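Local coordinates for protein LacI family transcription regulator (PDB 4O5A) that probably binds operator DNA through a helix-turn-helix domain and regulates transcription in response to a small effector, as other LacI family repressors do, at residues L136-E139 and I140-R144; R184-L188 and F189-N193; F213-I216 and T217-G221; E238-K241 and R242-V246; M260-A263 and G264-V267. One frame throughout, in Å; residues are numbered along the deposited sequence. Where two conformers were deposited one is given.

Interaction 1: residues L136-E139 and I140-R144; sequences LNLE and IGDPR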
# COMPACT_ATOMS: atom_id res chain seq x y z
N LEU A 136 -11.31 4.90 -12.57
CA LEU A 136 -10.11 5.55 -12.06
C LEU A 136 -9.07 5.73 -13.16
O LEU A 136 -9.14 5.07 -14.21
CB LEU A 136 -9.49 4.74 -10.91
CG LEU A 136 -10.40 4.34 -9.75
CD1 LEU A 136 -9.62 3.47 -8.76
CD2 LEU A 136 -11.00 5.56 -9.04
N ASN A 137 -8.12 6.63 -12.92
CA ASN A 137 -6.97 6.79 -13.79
C ASN A 137 -7.35 7.09 -15.23
O ASN A 137 -6.92 6.40 -16.16
CB ASN A 137 -6.06 5.57 -13.71
CG ASN A 137 -5.56 5.32 -12.31
OD1 ASN A 137 -5.26 6.25 -11.57
ND2 ASN A 137 -5.46 4.05 -11.94
N LEU A 138 -8.16 8.12 -15.40
CA LEU A 138 -8.60 8.54 -16.73
C LEU A 138 -7.39 9.04 -17.52
O LEU A 138 -6.59 9.83 -17.01
CB LEU A 138 -9.67 9.63 -16.62
CG LEU A 138 -11.09 9.18 -16.27
CD1 LEU A 138 -11.61 8.22 -17.33
CD2 LEU A 138 -11.19 8.53 -14.89
N GLU A 139 -7.24 8.54 -18.74
CA GLU A 139 -6.20 9.03 -19.63
C GLU A 139 -6.84 10.01 -20.59
O GLU A 139 -8.06 10.12 -20.65
CB GLU A 139 -5.59 7.88 -20.43
CG GLU A 139 -4.99 6.76 -19.60
CD GLU A 139 -4.41 5.66 -20.46
OE1 GLU A 139 -3.53 4.92 -19.98
OE2 GLU A 139 -4.85 5.54 -21.63
N ILE A 140 -6.01 10.72 -21.35
CA ILE A 140 -6.51 11.56 -22.43
C ILE A 140 -7.08 10.64 -23.52
O ILE A 140 -6.41 9.69 -23.94
CB ILE A 140 -5.40 12.48 -22.99
CG1 ILE A 140 -5.40 13.80 -22.22
CG2 ILE A 140 -5.59 12.73 -24.48
CD1 ILE A 140 -4.19 14.68 -22.50
N GLY A 141 -8.31 10.91 -23.94
CA GLY A 141 -8.97 10.11 -24.95
C GLY A 141 -9.26 8.68 -24.52
O GLY A 141 -9.20 7.75 -25.32
N ASP A 142 -9.59 8.52 -23.24
CA ASP A 142 -9.83 7.20 -22.66
C ASP A 142 -11.02 6.51 -23.34
O ASP A 142 -12.09 7.10 -23.46
CB ASP A 142 -10.08 7.34 -21.15
CG ASP A 142 -9.87 6.04 -20.39
OD1 ASP A 142 -10.48 5.02 -20.76
OD2 ASP A 142 -9.08 6.06 -19.42
N PRO A 143 -10.82 5.26 -23.80
CA PRO A 143 -11.90 4.53 -24.48
C PRO A 143 -13.08 4.21 -23.56
O PRO A 143 -14.11 3.73 -24.03
CB PRO A 143 -11.22 3.23 -24.93
CG PRO A 143 -10.04 3.08 -24.01
CD PRO A 143 -9.57 4.48 -23.75
N ARG A 144 -12.93 4.46 -22.26
CA ARG A 144 -14.00 4.19 -21.31
C ARG A 144 -15.07 5.28 -21.31
O ARG A 144 -16.24 5.00 -21.05
CB ARG A 144 -13.43 4.00 -19.91
CG ARG A 144 -12.59 2.74 -19.74
CD ARG A 144 -11.96 2.67 -18.37
NE ARG A 144 -10.93 3.69 -18.19
CZ ARG A 144 -10.38 4.01 -17.02
NH1 ARG A 144 -10.76 3.38 -15.91
NH2 ARG A 144 -9.45 4.95 -16.96

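Interaction 2: residues R184-L188 and F189-N193; sequences RHLAL and FGHKN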
# COMPACT_ATOMS: atom_id res chain seq x y z
N ARG A 184 4.21 27.89 -3.96
CA ARG A 184 4.23 29.07 -3.09
C ARG A 184 5.02 28.81 -1.81
O ARG A 184 5.67 29.71 -1.30
CB ARG A 184 2.81 29.54 -2.77
CG ARG A 184 2.07 30.16 -3.95
CD ARG A 184 0.80 30.87 -3.48
NE ARG A 184 -0.16 29.90 -2.93
CZ ARG A 184 -1.00 29.19 -3.67
NH1 ARG A 184 -1.03 29.36 -4.99
NH2 ARG A 184 -1.83 28.31 -3.10
N HIS A 185 4.96 27.57 -1.30
CA HIS A 185 5.71 27.17 -0.10
C HIS A 185 7.21 27.30 -0.40
O HIS A 185 7.97 27.82 0.42
CB HIS A 185 5.34 25.72 0.27
CG HIS A 185 6.09 25.15 1.43
ND1 HIS A 185 5.91 25.58 2.73
CD2 HIS A 185 6.99 24.13 1.50
CE1 HIS A 185 6.69 24.88 3.54
NE2 HIS A 185 7.34 23.99 2.82
N LEU A 186 7.63 26.85 -1.57
CA LEU A 186 9.03 26.96 -1.96
C LEU A 186 9.42 28.42 -2.19
O LEU A 186 10.52 28.84 -1.81
CB LEU A 186 9.35 26.09 -3.19
CG LEU A 186 9.13 24.59 -2.97
CD1 LEU A 186 9.39 23.85 -4.27
CD2 LEU A 186 10.04 24.06 -1.88
N ALA A 187 8.52 29.21 -2.78
CA ALA A 187 8.80 30.62 -3.03
C ALA A 187 8.99 31.38 -1.72
O ALA A 187 9.89 32.23 -1.60
CB ALA A 187 7.68 31.25 -3.84
N LEU A 188 8.15 31.07 -0.74
CA LEU A 188 8.22 31.74 0.57
C LEU A 188 9.58 31.49 1.21
O LEU A 188 10.13 32.35 1.90
CB LEU A 188 7.12 31.18 1.47
CG LEU A 188 7.21 31.63 2.94
CD1 LEU A 188 7.16 33.13 3.04
CD2 LEU A 188 6.10 31.00 3.77
N PHE A 189 10.12 30.30 0.95
CA PHE A 189 11.42 29.89 1.46
C PHE A 189 12.57 30.35 0.57
O PHE A 189 13.71 29.95 0.77
CB PHE A 189 11.48 28.38 1.61
CG PHE A 189 10.90 27.87 2.91
CD1 PHE A 189 10.84 28.67 4.03
CD2 PHE A 189 10.44 26.56 3.00
CE1 PHE A 189 10.31 28.20 5.22
CE2 PHE A 189 9.91 26.08 4.19
CZ PHE A 189 9.85 26.90 5.30
N GLY A 190 12.26 31.19 -0.42
CA GLY A 190 13.28 31.82 -1.25
C GLY A 190 13.89 30.97 -2.36
O GLY A 190 14.94 31.33 -2.90
N HIS A 191 13.25 29.87 -2.72
CA HIS A 191 13.73 29.02 -3.82
C HIS A 191 13.49 29.70 -5.16
O HIS A 191 12.40 30.24 -5.41
CB HIS A 191 13.09 27.63 -3.74
CG HIS A 191 13.54 26.86 -2.54
ND1 HIS A 191 14.69 26.10 -2.53
CD2 HIS A 191 13.04 26.81 -1.28
CE1 HIS A 191 14.86 25.58 -1.33
NE2 HIS A 191 13.87 25.99 -0.55
N LYS A 192 14.51 29.71 -6.01
CA LYS A 192 14.42 30.35 -7.33
C LYS A 192 14.73 29.39 -8.48
O LYS A 192 14.69 29.76 -9.65
CB LYS A 192 15.33 31.57 -7.40
CG LYS A 192 14.72 32.83 -6.76
N ASN A 193 15.06 28.15 -8.14
CA ASN A 193 15.45 27.15 -9.12
C ASN A 193 15.01 25.80 -8.59
O ASN A 193 15.61 25.28 -7.65
CB ASN A 193 16.98 27.18 -9.33
CG ASN A 193 17.46 26.20 -10.41
OD1 ASN A 193 16.68 25.65 -11.19
ND2 ASN A 193 18.78 26.00 -10.45
O HOH W 1 11.40 32.75 -4.57

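Interaction 3: residues F213-I216 and T217-G221; sequences FSEI and TTELG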
# COMPACT_ATOMS: atom_id res chain seq x y z
N PHE A 213 2.66 23.95 -13.29
CA PHE A 213 4.03 24.23 -12.86
C PHE A 213 4.73 25.26 -13.75
O PHE A 213 5.39 26.17 -13.26
CB PHE A 213 4.86 22.94 -12.74
CG PHE A 213 4.89 22.39 -11.35
CD1 PHE A 213 3.80 21.71 -10.83
CD2 PHE A 213 5.99 22.60 -10.53
CE1 PHE A 213 3.81 21.23 -9.53
CE2 PHE A 213 6.00 22.12 -9.22
CZ PHE A 213 4.91 21.43 -8.73
N SER A 214 4.57 25.12 -15.06
CA SER A 214 5.18 26.06 -15.97
C SER A 214 4.63 27.47 -15.78
O SER A 214 5.40 28.43 -15.74
CB SER A 214 5.00 25.61 -17.43
OG SER A 214 5.67 24.39 -17.64
N GLU A 215 3.32 27.61 -15.66
CA GLU A 215 2.74 28.94 -15.54
C GLU A 215 3.13 29.63 -14.24
O GLU A 215 3.54 30.80 -14.24
CB GLU A 215 1.22 28.90 -15.64
CG GLU A 215 0.58 30.26 -15.37
CD GLU A 215 -0.93 30.20 -15.27
OE1 GLU A 215 -1.44 29.98 -14.15
OE2 GLU A 215 -1.60 30.38 -16.31
N ILE A 216 3.00 28.91 -13.13
CA ILE A 216 3.25 29.50 -11.82
C ILE A 216 4.72 29.84 -11.64
O ILE A 216 5.05 30.95 -11.22
CB ILE A 216 2.78 28.58 -10.70
CG1 ILE A 216 1.27 28.40 -10.78
CG2 ILE A 216 3.17 29.14 -9.34
CD1 ILE A 216 0.75 27.30 -9.89
N THR A 217 5.60 28.91 -11.98
CA THR A 217 7.04 29.18 -11.87
C THR A 217 7.49 30.35 -12.74
O THR A 217 8.22 31.23 -12.26
CB THR A 217 7.93 27.91 -12.13
OG1 THR A 217 7.67 27.40 -13.44
CG2 THR A 217 7.65 26.82 -11.09
N THR A 218 7.05 30.38 -14.00
CA THR A 218 7.38 31.48 -14.90
C THR A 218 6.89 32.80 -14.31
O THR A 218 7.60 33.81 -14.34
CB THR A 218 6.72 31.32 -16.30
OG1 THR A 218 7.31 30.20 -16.98
CG2 THR A 218 6.90 32.59 -17.14
N GLU A 219 5.68 32.79 -13.77
CA GLU A 219 5.10 34.03 -13.28
C GLU A 219 5.74 34.48 -11.97
O GLU A 219 5.64 35.64 -11.61
CB GLU A 219 3.58 33.91 -13.15
CG GLU A 219 2.88 34.01 -14.50
CD GLU A 219 1.36 34.00 -14.42
OE1 GLU A 219 0.80 34.15 -13.31
OE2 GLU A 219 0.71 33.85 -15.48
N LEU A 220 6.43 33.58 -11.28
CA LEU A 220 7.15 33.97 -10.07
C LEU A 220 8.65 34.12 -10.34
O LEU A 220 9.43 34.35 -9.42
CB LEU A 220 6.93 32.95 -8.95
CG LEU A 220 5.53 33.00 -8.32
CD1 LEU A 220 5.35 31.81 -7.39
CD2 LEU A 220 5.31 34.34 -7.59
N GLY A 221 9.03 33.99 -11.60
CA GLY A 221 10.42 34.15 -11.99
C GLY A 221 11.31 33.04 -11.44
O GLY A 221 12.48 33.27 -11.14

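Interaction 4: residues E238-K241 and R242-V246; sequences EATK and RLLSV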
# COMPACT_ATOMS: atom_id res chain seq x y z
N GLU A 238 17.91 7.82 -10.00
CA GLU A 238 18.65 8.19 -11.21
C GLU A 238 18.35 9.64 -11.57
O GLU A 238 19.25 10.43 -11.90
CB GLU A 238 18.21 7.28 -12.36
CG GLU A 238 18.75 7.64 -13.72
CD GLU A 238 18.30 6.66 -14.78
OE1 GLU A 238 17.09 6.65 -15.12
OE2 GLU A 238 19.14 5.87 -15.26
N ALA A 239 17.07 10.00 -11.52
CA ALA A 239 16.65 11.36 -11.82
C ALA A 239 17.25 12.36 -10.84
O ALA A 239 17.64 13.46 -11.23
CB ALA A 239 15.11 11.47 -11.81
N THR A 240 17.33 11.98 -9.56
CA THR A 240 17.90 12.88 -8.55
C THR A 240 19.39 13.09 -8.77
O THR A 240 19.88 14.22 -8.72
CB THR A 240 17.65 12.37 -7.12
OG1 THR A 240 16.24 12.16 -6.95
CG2 THR A 240 18.13 13.41 -6.10
N LYS A 241 20.12 12.01 -9.03
CA LYS A 241 21.54 12.11 -9.36
C LYS A 241 21.75 13.06 -10.53
O LYS A 241 22.66 13.89 -10.53
CB LYS A 241 22.09 10.73 -9.73
CG LYS A 241 22.34 9.81 -8.55
CD LYS A 241 23.03 8.53 -9.03
CE LYS A 241 23.37 7.60 -7.87
NZ LYS A 241 24.34 6.55 -8.27
N ARG A 242 20.89 12.94 -11.54
CA ARG A 242 20.99 13.81 -12.71
C ARG A 242 20.74 15.28 -12.34
O ARG A 242 21.52 16.15 -12.73
CB ARG A 242 20.01 13.36 -13.79
CG ARG A 242 19.95 14.26 -15.00
CD ARG A 242 19.17 13.58 -16.11
NE ARG A 242 18.79 14.47 -17.20
CZ ARG A 242 18.25 14.05 -18.34
NH1 ARG A 242 18.06 12.76 -18.53
NH2 ARG A 242 17.93 14.92 -19.29
N LEU A 243 19.68 15.55 -11.60
CA LEU A 243 19.37 16.93 -11.18
C LEU A 243 20.46 17.55 -10.31
O LEU A 243 20.79 18.72 -10.46
CB LEU A 243 18.02 16.99 -10.47
CG LEU A 243 16.84 16.69 -11.39
CD1 LEU A 243 15.59 16.46 -10.56
CD2 LEU A 243 16.62 17.83 -12.38
N LEU A 244 21.02 16.75 -9.40
CA LEU A 244 22.06 17.27 -8.50
C LEU A 244 23.43 17.42 -9.13
O LEU A 244 24.33 18.00 -8.52
CB LEU A 244 22.14 16.41 -7.24
CG LEU A 244 20.88 16.38 -6.37
CD1 LEU A 244 21.14 15.54 -5.14
CD2 LEU A 244 20.49 17.79 -5.98
N SER A 245 23.60 16.90 -10.35
CA SER A 245 24.89 16.96 -11.01
C SER A 245 24.99 18.02 -12.11
O SER A 245 26.07 18.28 -12.62
CB SER A 245 25.25 15.58 -11.58
OG SER A 245 25.18 14.60 -10.56
N VAL A 246 23.86 18.64 -12.46
CA VAL A 246 23.83 19.61 -13.56
C VAL A 246 23.65 21.06 -13.07
O VAL A 246 22.59 21.39 -12.53
CB VAL A 246 22.72 19.27 -14.61
CG1 VAL A 246 22.61 20.37 -15.66
CG2 VAL A 246 23.00 17.91 -15.26

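Interaction 5: residues M260-A263 and G264-V267; sequences MALA and GESV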
# COMPACT_ATOMS: atom_id res chain seq x y z
N MSE A 260 9.82 7.81 -4.40
CA MSE A 260 10.89 8.52 -5.11
C MSE A 260 11.46 9.69 -4.29
O MSE A 260 12.66 9.98 -4.38
CB MSE A 260 10.44 9.00 -6.50
CG MSE A 260 10.10 7.83 -7.42
SE MSE A 260 10.03 8.35 -9.29
CE MSE A 260 8.57 9.60 -9.20
N ALA A 261 10.62 10.35 -3.49
CA ALA A 261 11.10 11.41 -2.60
C ALA A 261 12.09 10.83 -1.59
O ALA A 261 13.15 11.40 -1.35
CB ALA A 261 9.93 12.13 -1.89
N LEU A 262 11.75 9.67 -1.04
CA LEU A 262 12.67 8.99 -0.13
C LEU A 262 13.97 8.58 -0.84
O LEU A 262 15.06 8.80 -0.32
CB LEU A 262 11.99 7.77 0.51
CG LEU A 262 12.90 6.97 1.44
CD1 LEU A 262 13.28 7.84 2.63
CD2 LEU A 262 12.16 5.74 1.92
N ALA A 263 13.85 7.98 -2.02
CA ALA A 263 15.02 7.54 -2.78
C ALA A 263 15.92 8.74 -3.11
O ALA A 263 17.15 8.65 -3.04
CB ALA A 263 14.59 6.82 -4.06
N GLY A 264 15.28 9.85 -3.46
CA GLY A 264 15.99 11.10 -3.74
C GLY A 264 16.66 11.69 -2.52
O GLY A 264 17.79 12.17 -2.59
N GLU A 265 15.98 11.65 -1.39
CA GLU A 265 16.60 12.11 -0.14
C GLU A 265 17.84 11.27 0.19
O GLU A 265 18.87 11.80 0.62
CB GLU A 265 15.60 12.04 1.00
CG GLU A 265 16.07 12.63 2.31
CD GLU A 265 15.04 12.40 3.41
OE1 GLU A 265 14.81 11.22 3.74
OE2 GLU A 265 14.47 13.38 3.93
N SER A 266 17.75 9.96 -0.01
CA SER A 266 18.89 9.08 0.24
C SER A 266 20.04 9.38 -0.71
O SER A 266 21.21 9.38 -0.31
CB SER A 266 18.47 7.60 0.17
OG SER A 266 17.46 7.33 1.15
N VAL A 267 19.72 9.65 -1.98
CA VAL A 267 20.74 10.05 -2.95
C VAL A 267 21.46 11.32 -2.50
O VAL A 267 22.68 11.39 -2.54
CB VAL A 267 20.14 10.28 -4.37
CG1 VAL A 267 21.08 11.14 -5.23
CG2 VAL A 267 19.90 8.93 -5.05

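Interaction 1: residues L136-E139 and I140-R144
Between Glu-139 and Asp-142 the backbone makes a type II beta turn, closed by a weak bond from Asp-142 N to Glu-139 O, and the chain then enters helix 143-149. The side chain of Asp-142 points into this bend. It is the N-cap of the helix: Asp-142 OD1 accepts from Arg-144 N at 2.9 Å. The other oxygen, Asp-142 OD2, offers its anti lone pair to Glu-139 N at 3.2 Å, in a nearly straight bond of 170°. Arg-144 meets the same carboxylate side-on. Its NE lies 2.9 Å from Asp-142 OD1, and its NH2 forms a salt bridge of 2.7 Å to Asp-142 OD2. It meets both oxygens on their syn sides, about 33° out of the carboxylate plane. Each oxygen of Asp-142 takes two donors, one from the backbone and one from the guanidinium. The arginine chain bends at chi3 (-69°), which turns the guanidinium back toward the start of the loop. There Arg-144 NH1 and NH2 grip one atom, Leu-136 O, end-on at 2.9 and 2.8 Å, and that oxygen lies in the guanidinium plane. Leu-138 CD1 packs 3.9 Å from Arg-144 NH2. Through NH1 the guanidinium has a second anionic partner, Glu-117. With an alanine at Arg-144, Leu-136 O would probably lose both of these donors and the Asp-142 carboxylate its positive mate. This network fixes the carboxylate's rotation and ties the end of strand 132-135 to the first turn of the helix, and the neighbouring positive charge would favour the ionised form of Asp-142.

Interaction 2: residues R184-L188 and F189-N193
The ring of Phe-189 turns an edge to one face of the His-185 imidazole, an edge-to-face pair with planes at 64° and centroids 4.9 Å apart. Phe-189 CD2 sits over that face toward its rim, and Phe-189 CE2 comes to 3.5 Å from His-185 CE1. The His-191 ring uses its edge instead: Leu-186 O lies in its plane, 3.3 Å from His-191 CD2. These rings flank a Schellman motif that ends helix 175-188. Gly-190, with positive phi, is the C-prime residue. His-191 N reaches back to Leu-186 O, and Gly-190 N to Ala-187 O. The first of these bonds brings His-191 against Leu-186, with the two CB atoms 4.1 Å apart. His-185 has its CG anti to the backbone N (chi1 177°), which brings the imidazole face to the phenyl edge. Its NE2 is bonded to Thr-340. His-191 is held at both nitrogens, ND1 by Thr-251 and NE2 by Ala-341 O. Thr-340 and Ala-341 tie the turn to the C-terminal tail, and Thr-251 ties it to the start of strand 252-255. A water bridges the turn, giving a bond of 2.8 Å to His-191 O and a weak one of 3.4 Å to Ala-187 O.

Interaction 3: residues F213-I216 and T217-G221
Thr-217 has OG1 between its backbone N and carbonyl carbon (chi1 59°), which aims the hydroxyl back at Phe-213 O. Thr-218 takes the other common setting for a helical threonine, with OG1 beside the backbone N and anti to the carbonyl carbon (chi1 -68°), and reaches Ser-214 O. The two hydroxyls donate at 2.6 Å from Thr-217 OG1 to Phe-213 O and at 2.9 Å from Thr-218 OG1 to Ser-214 O. Each of these carbonyls also takes the usual helical N-H. The hydroxyl and the N-H arrive from opposite faces of the carbonyl plane, so each oxygen is gripped twice. Thr-217 also presses its CG2 to 3.2 Å from Phe-213 O. A valine in place of Thr-217 would probably leave Phe-213 O with just its backbone donor within this turn. Most of these residues lie on the last turns of helix 206-219, in a beta-alpha-beta unit between strands 193-197 and 223-224. A Schellman motif ends the helix at Gly-221, which has positive phi. Thr-217 faces inward, against Ile-183 of helix 175-188 and Tyr-224 of strand 223-224. Ile-216 and Leu-220 run side by side and point the same way, Ile-216 CG2 lying 4.0 Å from Leu-220 CD1. On the outer surface Glu-215 and Glu-219 also lie alongside each other. Glu-215 OE2 and Glu-219 OE2 are 4.3 Å apart, their carboxylate planes at 18°. This closeness of like charges would be expected to cost some energy. Glu-219 OE2 rests 3.6 Å from the aliphatic Glu-215 CG.

Interaction 4: residues E238-K241 and R242-V246
Thr-240 and Leu-244, one helical turn apart, run alongside each other and point the same way, with Thr-240 CG2 3.8 Å from Leu-244 CD1. Their backbones are joined as well. Leu-244 N donates to Thr-240 O at 2.9 Å, nearly along the C=O axis, at 164°. The helical pattern before this is regular: Arg-242 N donates to Glu-238 O, and Leu-243 N to Ala-239 O at 2.9 Å. Those two bonds are tilted from the carbonyl plane. The buried hydroxyl of Thr-240 has its partners outside these residues: OG1 is bonded to Gly-236 O one turn earlier and to Tyr-255 OH. The methyl faces the other way along the helix, toward Leu-244. Leu-243 lays its CG 3.3 Å from Ala-239 O and packs on strand 193-197. Arg-242 stretches outward, and its NH2 binds a glycerol that probably came from the crystallisation liquor. In the last turn Ser-245 N bonds to Arg-242 O. In the conformer given, Ser-245 OG would donate to Lys-241 O; the residue has a second conformer, so this bond is doubtful. The whole is the C-terminal half of an amphipathic helix, 233-245, flanking the parallel strands of an alpha/beta domain of the periplasmic binding protein type.

Interaction 5: residues M260-A263 and G264-V267
Leu-262 and Glu-265 are the two long side chains that meet here, and they cross at a slant. With CG anti to the backbone N in both (chi1 178° and -174°), Leu-262 CD1 comes within 3.9 Å of Glu-265 OE1, a contact between a methyl and a carboxylate oxygen. The carboxylate is buried, but OE1 accepts from His-294 N. Ser-266 turns differently. Ser-266 OG stands beside its own backbone N and lies 3.2 Å from Leu-262 O, the carbonyl that already accepts from Ser-266 N at 2.9 Å. The main partner of that hydroxyl is Ala-292 O of the second subunit. Val-267 CG2 comes to 3.4 Å from Ala-263 O. Beneath the side chains runs a regular helical backbone: Gly-264 N to Met-260 O and Glu-265 N to Ala-261 O are both 2.8 Å, and Val-267 N to Ala-263 O is 3.0 Å. Gly-264, Ala-261 and Ala-263 keep the middle of the helix slim, and Thr-240 of helix 233-245 comes close to Gly-264 CA. Met-260 is selenomethionine; its side chain packs on Tyr-255 and Thr-229. The segment belongs to helix 258-271 in the beta-alpha-beta unit of strands 252-255 and 280-284. Ala-261 rests on both of these strands. Val-267 packs on helix 233-245, with Ala-237 among its neighbours. Leu-262, Ala-263 and Ser-266 meet Ala-292 and Ala-293 of the second subunit, so this helix lies between its own sheet and the dimer partner.

In the fold
The five contacts follow one another along the chain; none nests in or crosses another. Interaction 1 comes first and closes the loop between strand 132-135 and helix 143-149, beside the first sheet, which is parallel. The other four belong to the half built on the second sheet, and interaction 2 lies about 34 Å from interaction 1 between centres. Interaction 2 closes the turn from helix 175-188 into strand 193-197. Interaction 3 ends helix 206-219 and touches interaction 2 through Ala-187 and Leu-220. Interactions 4 and 5 lie within single helices, 233-245 and 258-271. These helices pack together where Thr-240 meets Gly-264 and Lys-241 meets Val-267; the centres of interactions 4 and 5 are about 11 Å apart.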